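Local structure of insect group II chitinase (Ostrinia furnacalis, 5Y2A) at residues Y230-G235 with R333-G338; V298-G303 with D321-R326; D118-D123 with K150-A155; H107-L112 with R159-S164. The protein hydrolyses the beta-1,4-glycosidic bonds of chitin in an insect, the chain being the second catalytic domain of a family 18 enzyme. One frame throughout, in Å; residues are numbered along the deposited sequence.

Contact 1: Y230-G235 with R333-G338; sequences YWINKG and RAMELG
Lys234 N bonds to Tyr230 O at 2.8 Å, and weakly to Trp231 O, in the last turn of the helix carrying Ile232. Ile232 itself meets Met335 and Leu337 by apolar contact, with no hydrogen bond between the segments. The setting is the outer layer of the TIM barrel of family 18, where two helices end and the backbone after each leads into a barrel strand, 241-254 or 339-343. Both ends are Schellman motifs, closed by Gly235 and by Glu336. Glycine suits the first because its phi is 112°, where a CB would collide with the carbonyl oxygen of Lys234. The backbones stay well apart, with Ile232 CA and Leu337 CA 10.0 Å from each other, so long apolar side chains span the gap. Ile232 extends its CG1 branch (chi2 173°) and touches with CD1 alone, 4.3 Å from Leu337 CD2. The buried Leu337 also reaches Val243 of strand 241-254, and its carbonyl O accepts from Lys239 NZ. Met335 also packs on Asn229, one of the residues next to a bound glycan, which is probably N-linked. Bent at chi2 and chi3, the flexible methionine crosses Ile232 obliquely and sets its methyl CE 3.7 Å from Ile232 CD1.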
loop_
_atom_site.group_PDB
_atom_site.type_symbol
_atom_site.label_atom_id
_atom_site.label_comp_id
_atom_site.label_asym_id
_atom_site.label_seq_id
_atom_site.Cartn_x
_atom_site.Cartn_y
_atom_site.Cartn_z
ATOM N N TYR A 230 -31.376 0.306 -6.056
ATOM C CA TYR A 230 -30.992 1.276 -7.077
ATOM C C TYR A 230 -30.671 0.587 -8.400
ATOM O O TYR A 230 -31.102 1.047 -9.463
ATOM C CB TYR A 230 -29.797 2.101 -6.599
ATOM C CG TYR A 230 -29.566 3.358 -7.410
ATOM C CD1 TYR A 230 -30.492 4.398 -7.398
ATOM C CD2 TYR A 230 -28.425 3.501 -8.197
ATOM C CE1 TYR A 230 -30.285 5.551 -8.139
ATOM C CE2 TYR A 230 -28.209 4.651 -8.941
ATOM C CZ TYR A 230 -29.143 5.672 -8.906
ATOM O OH TYR A 230 -28.933 6.817 -9.642
ATOM N N TRP A 231 -29.924 -0.519 -8.356
ATOM C CA TRP A 231 -29.658 -1.278 -9.576
ATOM C C TRP A 231 -30.950 -1.785 -10.204
ATOM O O TRP A 231 -31.123 -1.721 -11.429
ATOM C CB TRP A 231 -28.713 -2.444 -9.282
ATOM C CG TRP A 231 -27.285 -2.040 -9.340
ATOM C CD1 TRP A 231 -26.539 -1.510 -8.330
ATOM C CD2 TRP A 231 -26.434 -2.090 -10.485
ATOM N NE1 TRP A 231 -25.266 -1.249 -8.772
ATOM C CE2 TRP A 231 -25.179 -1.586 -10.095
ATOM C CE3 TRP A 231 -26.613 -2.507 -11.808
ATOM C CZ2 TRP A 231 -24.109 -1.485 -10.979
ATOM C CZ3 TRP A 231 -25.542 -2.421 -12.680
ATOM C CH2 TRP A 231 -24.306 -1.915 -12.261
ATOM N N ILE A 232 -31.870 -2.290 -9.380
ATOM C CA ILE A 232 -33.156 -2.759 -9.894
ATOM C C ILE A 232 -33.911 -1.610 -10.556
ATOM O O ILE A 232 -34.416 -1.737 -11.677
ATOM C CB ILE A 232 -33.988 -3.395 -8.766
ATOM C CG1 ILE A 232 -33.288 -4.636 -8.207
ATOM C CG2 ILE A 232 -35.392 -3.740 -9.268
ATOM C CD1 ILE A 232 -33.973 -5.230 -6.980
ATOM N N ASN A 233 -33.989 -0.469 -9.871
ATOM C CA ASN A 233 -34.698 0.686 -10.409
ATOM C C ASN A 233 -34.021 1.264 -11.639
ATOM O O ASN A 233 -34.687 1.928 -12.439
ATOM C CB ASN A 233 -34.837 1.759 -9.337
ATOM C CG ASN A 233 -35.711 1.314 -8.194
ATOM O OD1 ASN A 233 -36.504 0.386 -8.341
ATOM N ND2 ASN A 233 -35.576 1.970 -7.050
ATOM N N LYS A 234 -32.715 1.055 -11.796
ATOM C CA LYS A 234 -32.022 1.461 -13.010
ATOM C C LYS A 234 -32.230 0.488 -14.161
ATOM O O LYS A 234 -31.709 0.733 -15.254
ATOM C CB LYS A 234 -30.524 1.632 -12.744
ATOM C CG LYS A 234 -30.191 2.852 -11.911
ATOM C CD LYS A 234 -30.041 4.070 -12.793
ATOM C CE LYS A 234 -28.703 4.737 -12.589
ATOM N NZ LYS A 234 -28.369 5.634 -13.727
ATOM N N GLY A 235 -32.958 -0.606 -13.949
ATOM C CA GLY A 235 -33.290 -1.518 -15.022
ATOM C C GLY A 235 -32.644 -2.884 -14.960
ATOM O O GLY A 235 -32.738 -3.632 -15.939
ATOM N N ARG A 333 -32.335 -14.215 -1.060
ATOM C CA ARG A 333 -33.398 -15.153 -1.375
ATOM C C ARG A 333 -34.766 -14.479 -1.316
ATOM O O ARG A 333 -35.609 -14.706 -2.195
ATOM C CB ARG A 333 -33.327 -16.351 -0.435
ATOM C CG ARG A 333 -34.125 -17.513 -0.933
ATOM C CD ARG A 333 -33.695 -18.788 -0.276
ATOM N NE ARG A 333 -34.580 -19.875 -0.665
ATOM C CZ ARG A 333 -34.333 -21.157 -0.429
ATOM N NH1 ARG A 333 -33.220 -21.512 0.199
ATOM N NH2 ARG A 333 -35.195 -22.082 -0.823
ATOM N N ALA A 334 -34.993 -13.625 -0.317
ATOM C CA ALA A 334 -36.278 -12.942 -0.205
ATOM C C ALA A 334 -36.524 -12.013 -1.386
ATOM O O ALA A 334 -37.646 -11.942 -1.900
ATOM C CB ALA A 334 -36.352 -12.169 1.112
ATOM N N MET A 335 -35.495 -11.272 -1.806
ATOM C CA MET A 335 -35.552 -10.387 -2.965
ATOM C C MET A 335 -35.503 -11.135 -4.290
ATOM O O MET A 335 -35.625 -10.493 -5.342
ATOM C CB MET A 335 -34.396 -9.381 -2.902
ATOM C CG MET A 335 -34.518 -8.333 -1.811
ATOM S SD MET A 335 -35.668 -7.014 -2.239
ATOM C CE MET A 335 -34.705 -6.155 -3.472
ATOM N N GLU A 336 -35.302 -12.454 -4.268
ATOM C CA GLU A 336 -35.236 -13.271 -5.481
ATOM C C GLU A 336 -34.140 -12.783 -6.431
ATOM O O GLU A 336 -34.345 -12.632 -7.638
ATOM C CB GLU A 336 -36.602 -13.317 -6.176
ATOM C CG GLU A 336 -37.713 -13.820 -5.257
ATOM C CD GLU A 336 -39.087 -13.772 -5.901
ATOM O OE1 GLU A 336 -39.787 -14.805 -5.881
ATOM O OE2 GLU A 336 -39.471 -12.699 -6.416
ATOM N N LEU A 337 -32.951 -12.565 -5.876
ATOM C CA LEU A 337 -31.820 -12.084 -6.651
ATOM C C LEU A 337 -31.071 -13.278 -7.241
ATOM O O LEU A 337 -31.503 -14.425 -7.121
ATOM C CB LEU A 337 -30.918 -11.213 -5.778
ATOM C CG LEU A 337 -31.635 -10.045 -5.095
ATOM C CD1 LEU A 337 -30.668 -9.235 -4.236
ATOM C CD2 LEU A 337 -32.321 -9.156 -6.129
ATOM N N GLY A 338 -29.928 -13.017 -7.882
ATOM C CA GLY A 338 -29.183 -14.085 -8.533
ATOM C C GLY A 338 -28.307 -14.903 -7.609
ATOM O O GLY A 338 -28.006 -16.066 -7.906
#

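Contact 2: V298-G303 with D321-R326; sequences VHRDPG and DDFMAR
From CB, Arg300 runs extended through CG and CD to NE, carrying its guanidinium across to Asp321, which comes from the opposite direction. Contact begins at Arg300 CZ, 3.3 Å from Asp321 OD2. Both terminal nitrogens grip that one oxygen end-on: Arg300 NH2 meets Asp321 OD2 at 2.7 Å, nearly along the C-O bond, and Arg300 NH1 meets it at 3.0 Å from above the carboxylate. OD2 lies almost in the guanidinium plane, but both nitrogens share one oxygen and the planes are 46° apart, so this is not the coplanar two-oxygen kind. Arg300 NH2 also passes Phe323 CD2 at 4.2 Å and hydrogen-bonds weakly to His382. The salt bridge ties helix 322-334 of the TIM barrel to segment 298-303, which probably belongs to the alpha+beta insertion of many family 18 chitinases. Asp321 is the N-cap of that helix: with CG between the backbone N and the carbonyl carbon (chi1 72°), Asp321 OD1 turns back to accept from Met324 N at 3.1 Å. With an alanine here, Arg300 would probably be left without its carboxylate mate and Met324 N without its cap. Asp301 OD1 makes an Asx turn with Gly303 N and a salt bridge with Arg305.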
loop_
_atom_site.group_PDB
_atom_site.type_symbol
_atom_site.label_atom_id
_atom_site.label_comp_id
_atom_site.label_asym_id
_atom_site.label_seq_id
_atom_site.Cartn_x
_atom_site.Cartn_y
_atom_site.Cartn_z
ATOM N N VAL A 298 -16.993 -6.717 21.277
ATOM C CA VAL A 298 -17.881 -6.743 20.123
ATOM C C VAL A 298 -19.068 -5.834 20.398
ATOM O O VAL A 298 -19.717 -5.944 21.445
ATOM C CB VAL A 298 -18.344 -8.176 19.815
ATOM C CG1 VAL A 298 -19.312 -8.182 18.640
ATOM C CG2 VAL A 298 -17.141 -9.059 19.528
ATOM N N HIS A 299 -19.357 -4.940 19.459
ATOM C CA HIS A 299 -20.481 -4.021 19.558
ATOM C C HIS A 299 -21.479 -4.338 18.457
ATOM O O HIS A 299 -21.111 -4.389 17.279
ATOM C CB HIS A 299 -20.028 -2.566 19.446
ATOM C CG HIS A 299 -18.905 -2.211 20.370
ATOM N ND1 HIS A 299 -19.085 -1.429 21.491
ATOM C CD2 HIS A 299 -17.590 -2.529 20.341
ATOM C CE1 HIS A 299 -17.930 -1.285 22.115
ATOM N NE2 HIS A 299 -17.007 -1.944 21.439
ATOM N N ARG A 300 -22.737 -4.539 18.837
ATOM C CA ARG A 300 -23.776 -4.898 17.885
ATOM C C ARG A 300 -24.864 -3.834 17.808
ATOM O O ARG A 300 -25.079 -3.049 18.737
ATOM C CB ARG A 300 -24.414 -6.245 18.235
ATOM C CG ARG A 300 -23.457 -7.412 18.154
ATOM C CD ARG A 300 -24.195 -8.725 18.346
ATOM N NE ARG A 300 -23.311 -9.864 18.145
ATOM C CZ ARG A 300 -23.079 -10.450 16.973
ATOM N NH1 ARG A 300 -23.676 -10.007 15.883
ATOM N NH2 ARG A 300 -22.253 -11.482 16.897
ATOM N N ASP A 301 -25.559 -3.830 16.670
ATOM C CA ASP A 301 -26.691 -2.947 16.439
ATOM C C ASP A 301 -27.979 -3.707 16.726
ATOM O O ASP A 301 -28.330 -4.618 15.960
ATOM C CB ASP A 301 -26.680 -2.433 15.002
ATOM C CG ASP A 301 -27.934 -1.658 14.647
ATOM O OD1 ASP A 301 -28.624 -1.155 15.561
ATOM O OD2 ASP A 301 -28.232 -1.560 13.443
ATOM N N PRO A 302 -28.707 -3.392 17.802
ATOM C CA PRO A 302 -29.965 -4.113 18.072
ATOM C C PRO A 302 -30.976 -4.010 16.945
ATOM O O PRO A 302 -31.833 -4.893 16.821
ATOM C CB PRO A 302 -30.493 -3.449 19.351
ATOM C CG PRO A 302 -29.327 -2.765 19.961
ATOM C CD PRO A 302 -28.385 -2.406 18.848
ATOM N N GLY A 303 -30.902 -2.969 16.117
ATOM C CA GLY A 303 -31.815 -2.816 15.002
ATOM C C GLY A 303 -31.493 -3.661 13.791
ATOM O O GLY A 303 -32.308 -3.724 12.868
ATOM N N ASP A 321 -20.271 -10.673 10.505
ATOM C CA ASP A 321 -20.104 -11.953 11.166
ATOM C C ASP A 321 -21.069 -12.963 10.549
ATOM O O ASP A 321 -21.740 -12.682 9.550
ATOM C CB ASP A 321 -20.316 -11.808 12.682
ATOM C CG ASP A 321 -21.778 -11.569 13.064
ATOM O OD1 ASP A 321 -22.558 -11.043 12.243
ATOM O OD2 ASP A 321 -22.143 -11.893 14.211
ATOM N N ASP A 322 -21.148 -14.151 11.163
ATOM C CA ASP A 322 -22.049 -15.198 10.684
ATOM C C ASP A 322 -23.481 -14.709 10.557
ATOM O O ASP A 322 -24.163 -15.012 9.573
ATOM C CB ASP A 322 -22.000 -16.400 11.626
ATOM C CG ASP A 322 -21.259 -17.559 11.038
ATOM O OD1 ASP A 322 -21.018 -17.519 9.817
ATOM O OD2 ASP A 322 -20.927 -18.508 11.778
ATOM N N PHE A 323 -23.957 -13.941 11.542
ATOM C CA PHE A 323 -25.353 -13.522 11.535
ATOM C C PHE A 323 -25.640 -12.555 10.395
ATOM O O PHE A 323 -26.697 -12.634 9.764
ATOM C CB PHE A 323 -25.722 -12.895 12.880
ATOM C CG PHE A 323 -25.819 -13.891 13.991
ATOM C CD1 PHE A 323 -26.964 -14.653 14.158
ATOM C CD2 PHE A 323 -24.752 -14.091 14.852
ATOM C CE1 PHE A 323 -27.050 -15.584 15.176
ATOM C CE2 PHE A 323 -24.831 -15.020 15.872
ATOM C CZ PHE A 323 -25.988 -15.767 16.035
ATOM N N MET A 324 -24.724 -11.626 10.119
ATOM C CA MET A 324 -24.984 -10.709 9.017
ATOM C C MET A 324 -24.766 -11.379 7.667
ATOM O O MET A 324 -25.493 -11.078 6.711
ATOM C CB MET A 324 -24.128 -9.446 9.134
ATOM C CG MET A 324 -24.466 -8.402 8.062
ATOM S SD MET A 324 -26.228 -7.975 8.009
ATOM C CE MET A 324 -26.308 -6.668 9.242
ATOM N N ALA A 325 -23.789 -12.288 7.568
ATOM C CA ALA A 325 -23.647 -13.082 6.350
ATOM C C ALA A 325 -24.912 -13.887 6.077
ATOM O O ALA A 325 -25.383 -13.950 4.936
ATOM C CB ALA A 325 -22.429 -14.005 6.454
ATOM N N ARG A 326 -25.493 -14.487 7.120
ATOM C CA ARG A 326 -26.758 -15.198 6.953
ATOM C C ARG A 326 -27.856 -14.253 6.490
ATOM O O ARG A 326 -28.583 -14.546 5.532
ATOM C CB ARG A 326 -27.170 -15.867 8.265
ATOM C CG ARG A 326 -28.424 -16.737 8.142
ATOM C CD ARG A 326 -28.848 -17.301 9.496
ATOM N NE ARG A 326 -29.361 -16.255 10.378
ATOM C CZ ARG A 326 -29.700 -16.442 11.652
ATOM N NH1 ARG A 326 -29.582 -17.641 12.208
ATOM N NH2 ARG A 326 -30.163 -15.429 12.371
#

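Contact 3: D118-D123 with K150-A155; sequences DGLDLD and KELRKA
The flat groups around Leu120, Leu122 and Leu152 are phenylalanine rings from outside the two segments: Leu120 packs on Phe156, Leu122 on Phe145 and Leu152 on Phe104. Between strand and helix themselves the contact is purely aliphatic. Leu120 and Leu122, two residues apart on strand 119-123, point to the same side, and Leu152 of helix 141-159 reaches in toward both. Its CD1 does the touching in both pairs. Leu122 and Leu152 reach toward each other tip to tip, with CD1 of Leu122 and CD1 of Leu152 4.0 Å apart; Leu120 CD2 is more distant from Leu152 CD1, at 4.4 Å. Leu120 swings CG opposite its own backbone nitrogen (chi1 180°), whereas Leu122 has CG beside the nitrogen (chi1 -63°), and from these different settings both branches converge on one methyl. Leucine suits all three places: it is branched enough to fill the layer between strand and helix, and it brings no polar atom into a buried region. The strand's alternation turns Asp121 the other way, into the barrel, where its carboxylate bonds to Tyr8 OH. Strand and helix are the first two elements of a beta-alpha-beta unit of the TIM barrel, and Asp118, Asp121, Asp123 and Glu125 fit the DxxDxDxE signature of family 18 chitinases, whose final glutamate is the proton donor in relatives.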
loop_
_atom_site.group_PDB
_atom_site.type_symbol
_atom_site.label_atom_id
_atom_site.label_comp_id
_atom_site.label_asym_id
_atom_site.label_seq_id
_atom_site.Cartn_x
_atom_site.Cartn_y
_atom_site.Cartn_z
ATOM N N ASP A 118 -13.675 -20.933 -18.013
ATOM C CA ASP A 118 -15.026 -20.934 -18.556
ATOM C C ASP A 118 -15.516 -19.546 -18.948
ATOM O O ASP A 118 -16.634 -19.424 -19.461
ATOM C CB ASP A 118 -15.996 -21.548 -17.542
ATOM C CG ASP A 118 -15.693 -22.995 -17.261
ATOM O OD1 ASP A 118 -15.522 -23.765 -18.233
ATOM O OD2 ASP A 118 -15.618 -23.365 -16.072
ATOM N N GLY A 119 -14.738 -18.500 -18.697
ATOM C CA GLY A 119 -15.183 -17.162 -19.034
ATOM C C GLY A 119 -14.362 -16.117 -18.299
ATOM O O GLY A 119 -13.303 -16.414 -17.752
ATOM N N LEU A 120 -14.900 -14.895 -18.291
ATOM C CA LEU A 120 -14.175 -13.713 -17.852
ATOM C C LEU A 120 -15.057 -12.863 -16.950
ATOM O O LEU A 120 -16.240 -12.658 -17.235
ATOM C CB LEU A 120 -13.705 -12.882 -19.059
ATOM C CG LEU A 120 -12.928 -11.588 -18.791
ATOM C CD1 LEU A 120 -11.510 -11.892 -18.318
ATOM C CD2 LEU A 120 -12.908 -10.711 -20.032
ATOM N N ASP A 121 -14.474 -12.376 -15.858
ATOM C CA ASP A 121 -15.133 -11.456 -14.941
ATOM C C ASP A 121 -14.427 -10.109 -15.036
ATOM O O ASP A 121 -13.238 -10.005 -14.720
ATOM C CB ASP A 121 -15.098 -12.007 -13.512
ATOM C CG ASP A 121 -15.780 -11.093 -12.512
ATOM O OD1 ASP A 121 -16.996 -10.836 -12.659
ATOM O OD2 ASP A 121 -15.092 -10.633 -11.571
ATOM N N LEU A 122 -15.154 -9.082 -15.458
ATOM C CA LEU A 122 -14.586 -7.750 -15.635
ATOM C C LEU A 122 -14.644 -6.990 -14.314
ATOM O O LEU A 122 -15.723 -6.842 -13.728
ATOM C CB LEU A 122 -15.343 -6.993 -16.727
ATOM C CG LEU A 122 -15.271 -7.589 -18.137
ATOM C CD1 LEU A 122 -16.298 -6.933 -19.046
ATOM C CD2 LEU A 122 -13.871 -7.433 -18.719
ATOM N N ASP A 123 -13.491 -6.500 -13.848
ATOM C CA ASP A 123 -13.411 -5.753 -12.592
ATOM C C ASP A 123 -12.655 -4.437 -12.816
ATOM O O ASP A 123 -11.648 -4.143 -12.174
ATOM C CB ASP A 123 -12.749 -6.599 -11.504
ATOM C CG ASP A 123 -12.954 -6.034 -10.103
ATOM O OD1 ASP A 123 -13.464 -4.902 -9.959
ATOM O OD2 ASP A 123 -12.609 -6.742 -9.133
ATOM N N LYS A 150 -20.959 -5.926 -24.876
ATOM C CA LYS A 150 -21.754 -6.497 -25.966
ATOM C C LYS A 150 -20.891 -7.335 -26.904
ATOM O O LYS A 150 -21.292 -8.431 -27.316
ATOM C CB LYS A 150 -22.464 -5.398 -26.759
ATOM C CG LYS A 150 -23.630 -4.740 -26.056
ATOM C CD LYS A 150 -24.356 -3.802 -27.006
ATOM C CE LYS A 150 -24.144 -2.349 -26.627
ATOM N NZ LYS A 150 -25.132 -1.895 -25.612
ATOM N N GLU A 151 -19.695 -6.846 -27.235
ATOM C CA GLU A 151 -18.852 -7.562 -28.187
ATOM C C GLU A 151 -18.258 -8.817 -27.570
ATOM O O GLU A 151 -18.153 -9.850 -28.242
ATOM C CB GLU A 151 -17.762 -6.632 -28.713
ATOM C CG GLU A 151 -18.340 -5.494 -29.534
ATOM C CD GLU A 151 -17.455 -4.271 -29.558
ATOM O OE1 GLU A 151 -16.291 -4.361 -29.109
ATOM O OE2 GLU A 151 -17.937 -3.207 -30.002
ATOM N N LEU A 152 -17.868 -8.755 -26.292
ATOM C CA LEU A 152 -17.470 -9.970 -25.589
ATOM C C LEU A 152 -18.624 -10.964 -25.524
ATOM O O LEU A 152 -18.422 -12.172 -25.690
ATOM C CB LEU A 152 -16.976 -9.635 -24.182
ATOM C CG LEU A 152 -15.576 -9.027 -24.056
ATOM C CD1 LEU A 152 -15.408 -8.320 -22.707
ATOM C CD2 LEU A 152 -14.524 -10.106 -24.230
ATOM N N ARG A 153 -19.839 -10.472 -25.269
ATOM C CA ARG A 153 -21.008 -11.349 -25.217
ATOM C C ARG A 153 -21.179 -12.136 -26.513
ATOM O O ARG A 153 -21.385 -13.356 -26.488
ATOM C CB ARG A 153 -22.265 -10.525 -24.913
ATOM C CG ARG A 153 -23.579 -11.295 -25.049
ATOM C CD ARG A 153 -23.919 -12.078 -23.794
ATOM N NE ARG A 153 -23.233 -13.363 -23.721
ATOM C CZ ARG A 153 -22.901 -13.972 -22.587
ATOM N NH1 ARG A 153 -23.176 -13.406 -21.420
ATOM N NH2 ARG A 153 -22.287 -15.146 -22.623
ATOM N N LYS A 154 -21.101 -11.458 -27.662
ATOM C CA LYS A 154 -21.284 -12.167 -28.928
ATOM C C LYS A 154 -20.183 -13.194 -29.158
ATOM O O LYS A 154 -20.458 -14.332 -29.553
ATOM C CB LYS A 154 -21.398 -11.195 -30.105
ATOM C CG LYS A 154 -22.728 -10.445 -30.130
ATOM C CD LYS A 154 -23.018 -9.848 -31.505
ATOM C CE LYS A 154 -24.388 -9.158 -31.551
ATOM N NZ LYS A 154 -25.552 -10.100 -31.502
ATOM N N ALA A 155 -18.926 -12.816 -28.918
ATOM C CA ALA A 155 -17.842 -13.768 -29.144
ATOM C C ALA A 155 -17.909 -14.930 -28.159
ATOM O O ALA A 155 -17.655 -16.081 -28.533
ATOM C CB ALA A 155 -16.487 -13.067 -29.056
#

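Contact 4: H107-L112 with R159-S164; sequences HAVDFL and RGMLLS
The backbones come nearest at Val109 and Arg159, whose CA atoms are 8.3 Å apart, where helix 98-115 passes the Schellman turn that leads from helix 141-159 into strand 162-167. Gly160 makes that turn with a phi of 67°, which favours glycine, and the chain then directs Met161 at the helix. Val109 presents both methyls: with chi1 at 169°, CG1 is opposite the backbone nitrogen and CG2 beside it, and Met161 CE rests against both methyls. Met161 CE lies 3.9 Å from Val109 CG2 and 4.1 Å from Val109 CG1. One turn further on, Leu112 CB meets Met161 SD at 4.3 Å. An unbranched, pliable methionine suits this place because its thioether, bent at chi3, can follow the helix surface. Arg159 is exposed and uses mainly the aliphatic part of its chain, its CG lying 4.0 Å from Val109 CG1 as the two side chains cross at about a right angle, while its charged end goes to Glu113 in a salt bridge. Phe156 of helix 141-159 touches Val109, Leu112 and Met161, and Leu112 also reaches Leu78 of strand 75-81, so two neighbouring outer helices and the barrel wall meet here.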
loop_
_atom_site.group_PDB
_atom_site.type_symbol
_atom_site.label_atom_id
_atom_site.label_comp_id
_atom_site.label_asym_id
_atom_site.label_seq_id
_atom_site.Cartn_x
_atom_site.Cartn_y
_atom_site.Cartn_z
ATOM N N HIS A 107 -8.072 -11.889 -28.477
ATOM C CA HIS A 107 -7.013 -12.405 -27.615
ATOM C C HIS A 107 -7.581 -13.017 -26.336
ATOM O O HIS A 107 -7.083 -14.045 -25.860
ATOM C CB HIS A 107 -6.024 -11.285 -27.282
ATOM C CG HIS A 107 -4.980 -11.682 -26.288
ATOM N ND1 HIS A 107 -5.196 -11.648 -24.926
ATOM C CD2 HIS A 107 -3.710 -12.121 -26.456
ATOM C CE1 HIS A 107 -4.105 -12.051 -24.300
ATOM N NE2 HIS A 107 -3.188 -12.344 -25.206
ATOM N N ALA A 108 -8.616 -12.398 -25.766
ATOM C CA ALA A 108 -9.181 -12.896 -24.516
ATOM C C ALA A 108 -9.696 -14.322 -24.667
ATOM O O ALA A 108 -9.446 -15.172 -23.807
ATOM C CB ALA A 108 -10.299 -11.968 -24.041
ATOM N N VAL A 109 -10.395 -14.611 -25.767
ATOM C CA VAL A 109 -10.932 -15.955 -25.976
ATOM C C VAL A 109 -9.809 -16.986 -25.962
ATOM O O VAL A 109 -9.912 -18.035 -25.316
ATOM C CB VAL A 109 -11.740 -16.012 -27.285
ATOM C CG1 VAL A 109 -12.061 -17.455 -27.647
ATOM C CG2 VAL A 109 -13.017 -15.196 -27.148
ATOM N N ASP A 110 -8.717 -16.697 -26.673
ATOM C CA ASP A 110 -7.594 -17.629 -26.719
ATOM C C ASP A 110 -6.906 -17.746 -25.363
ATOM O O ASP A 110 -6.526 -18.847 -24.948
ATOM C CB ASP A 110 -6.599 -17.185 -27.789
ATOM C CG ASP A 110 -7.174 -17.280 -29.185
ATOM O OD1 ASP A 110 -8.013 -18.177 -29.419
ATOM O OD2 ASP A 110 -6.796 -16.453 -30.041
ATOM N N PHE A 111 -6.732 -16.622 -24.664
ATOM C CA PHE A 111 -6.107 -16.654 -23.343
ATOM C C PHE A 111 -6.904 -17.540 -22.390
ATOM O O PHE A 111 -6.344 -18.400 -21.701
ATOM C CB PHE A 111 -5.989 -15.229 -22.793
ATOM C CG PHE A 111 -5.085 -15.104 -21.591
ATOM C CD1 PHE A 111 -5.570 -15.340 -20.312
ATOM C CD2 PHE A 111 -3.758 -14.729 -21.740
ATOM C CE1 PHE A 111 -4.743 -15.219 -19.202
ATOM C CE2 PHE A 111 -2.925 -14.603 -20.633
ATOM C CZ PHE A 111 -3.421 -14.849 -19.361
ATOM N N LEU A 112 -8.222 -17.352 -22.359
ATOM C CA LEU A 112 -9.066 -18.116 -21.446
ATOM C C LEU A 112 -9.025 -19.604 -21.773
ATOM O O LEU A 112 -8.855 -20.444 -20.881
ATOM C CB LEU A 112 -10.495 -17.578 -21.513
ATOM C CG LEU A 112 -10.600 -16.118 -21.076
ATOM C CD1 LEU A 112 -11.927 -15.517 -21.516
ATOM C CD2 LEU A 112 -10.420 -16.004 -19.570
ATOM N N ARG A 159 -18.590 -19.618 -28.120
ATOM C CA ARG A 159 -17.688 -20.502 -27.400
ATOM C C ARG A 159 -18.303 -21.106 -26.152
ATOM O O ARG A 159 -17.653 -21.931 -25.504
ATOM C CB ARG A 159 -16.416 -19.733 -26.997
ATOM C CG ARG A 159 -15.535 -19.297 -28.153
ATOM C CD ARG A 159 -14.781 -20.529 -28.589
ATOM N NE ARG A 159 -13.964 -20.389 -29.784
ATOM C CZ ARG A 159 -13.196 -21.367 -30.252
ATOM N NH1 ARG A 159 -13.131 -22.525 -29.604
ATOM N NH2 ARG A 159 -12.475 -21.187 -31.349
ATOM N N GLY A 160 -19.541 -20.750 -25.821
ATOM C CA GLY A 160 -20.157 -21.249 -24.607
ATOM C C GLY A 160 -19.507 -20.739 -23.340
ATOM O O GLY A 160 -19.518 -21.435 -22.319
ATOM N N MET A 161 -18.923 -19.550 -23.377
ATOM C CA MET A 161 -18.250 -19.008 -22.208
ATOM C C MET A 161 -19.125 -17.998 -21.481
ATOM O O MET A 161 -20.064 -17.426 -22.039
ATOM C CB MET A 161 -16.904 -18.386 -22.587
ATOM C CG MET A 161 -15.894 -19.430 -23.045
ATOM S SD MET A 161 -14.215 -18.811 -23.260
ATOM C CE MET A 161 -14.504 -17.467 -24.383
ATOM N N LEU A 162 -18.791 -17.785 -20.213
ATOM C CA LEU A 162 -19.551 -16.922 -19.325
ATOM C C LEU A 162 -18.892 -15.553 -19.242
ATOM O O LEU A 162 -17.670 -15.426 -19.346
ATOM C CB LEU A 162 -19.649 -17.538 -17.925
ATOM C CG LEU A 162 -20.338 -18.901 -17.853
ATOM C CD1 LEU A 162 -20.215 -19.500 -16.456
ATOM C CD2 LEU A 162 -21.803 -18.741 -18.242
ATOM N N LEU A 163 -19.716 -14.526 -19.067
ATOM C CA LEU A 163 -19.238 -13.155 -18.957
ATOM C C LEU A 163 -19.940 -12.505 -17.778
ATOM O O LEU A 163 -21.174 -12.493 -17.719
ATOM C CB LEU A 163 -19.502 -12.368 -20.246
ATOM C CG LEU A 163 -19.014 -10.919 -20.278
ATOM C CD1 LEU A 163 -17.492 -10.858 -20.238
ATOM C CD2 LEU A 163 -19.566 -10.184 -21.498
ATOM N N SER A 164 -19.158 -11.977 -16.837
ATOM C CA SER A 164 -19.697 -11.322 -15.656
ATOM C C SER A 164 -18.904 -10.052 -15.389
ATOM O O SER A 164 -17.862 -9.802 -16.002
ATOM C CB SER A 164 -19.652 -12.251 -14.438
ATOM O OG SER A 164 -18.325 -12.668 -14.169
#

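Overall arrangement
Contacts 3 and 4 are buried and share one region of the barrel: their centres are about 6 Å apart, they involve the neighbouring strands 119-123 and 162-167, and Asp121 OD1 and Ser164 OG, 2.7 Å apart, are hydrogen-bonded between them. Contact 3 is leucine packing alone, whereas contact 4 adds a methionine thioether and, at its margin, an exposed arginine. Contacts 1 and 2 are only partly buried and use opposite ends of helix 322-334, contact 2 its start and contact 1 its finish. There the chemistry divides: contact 1 is a small apolar touch, contact 2 an ionic tie. Contact 2 stands on the opposite side of the chain's centre from contacts 3 and 4.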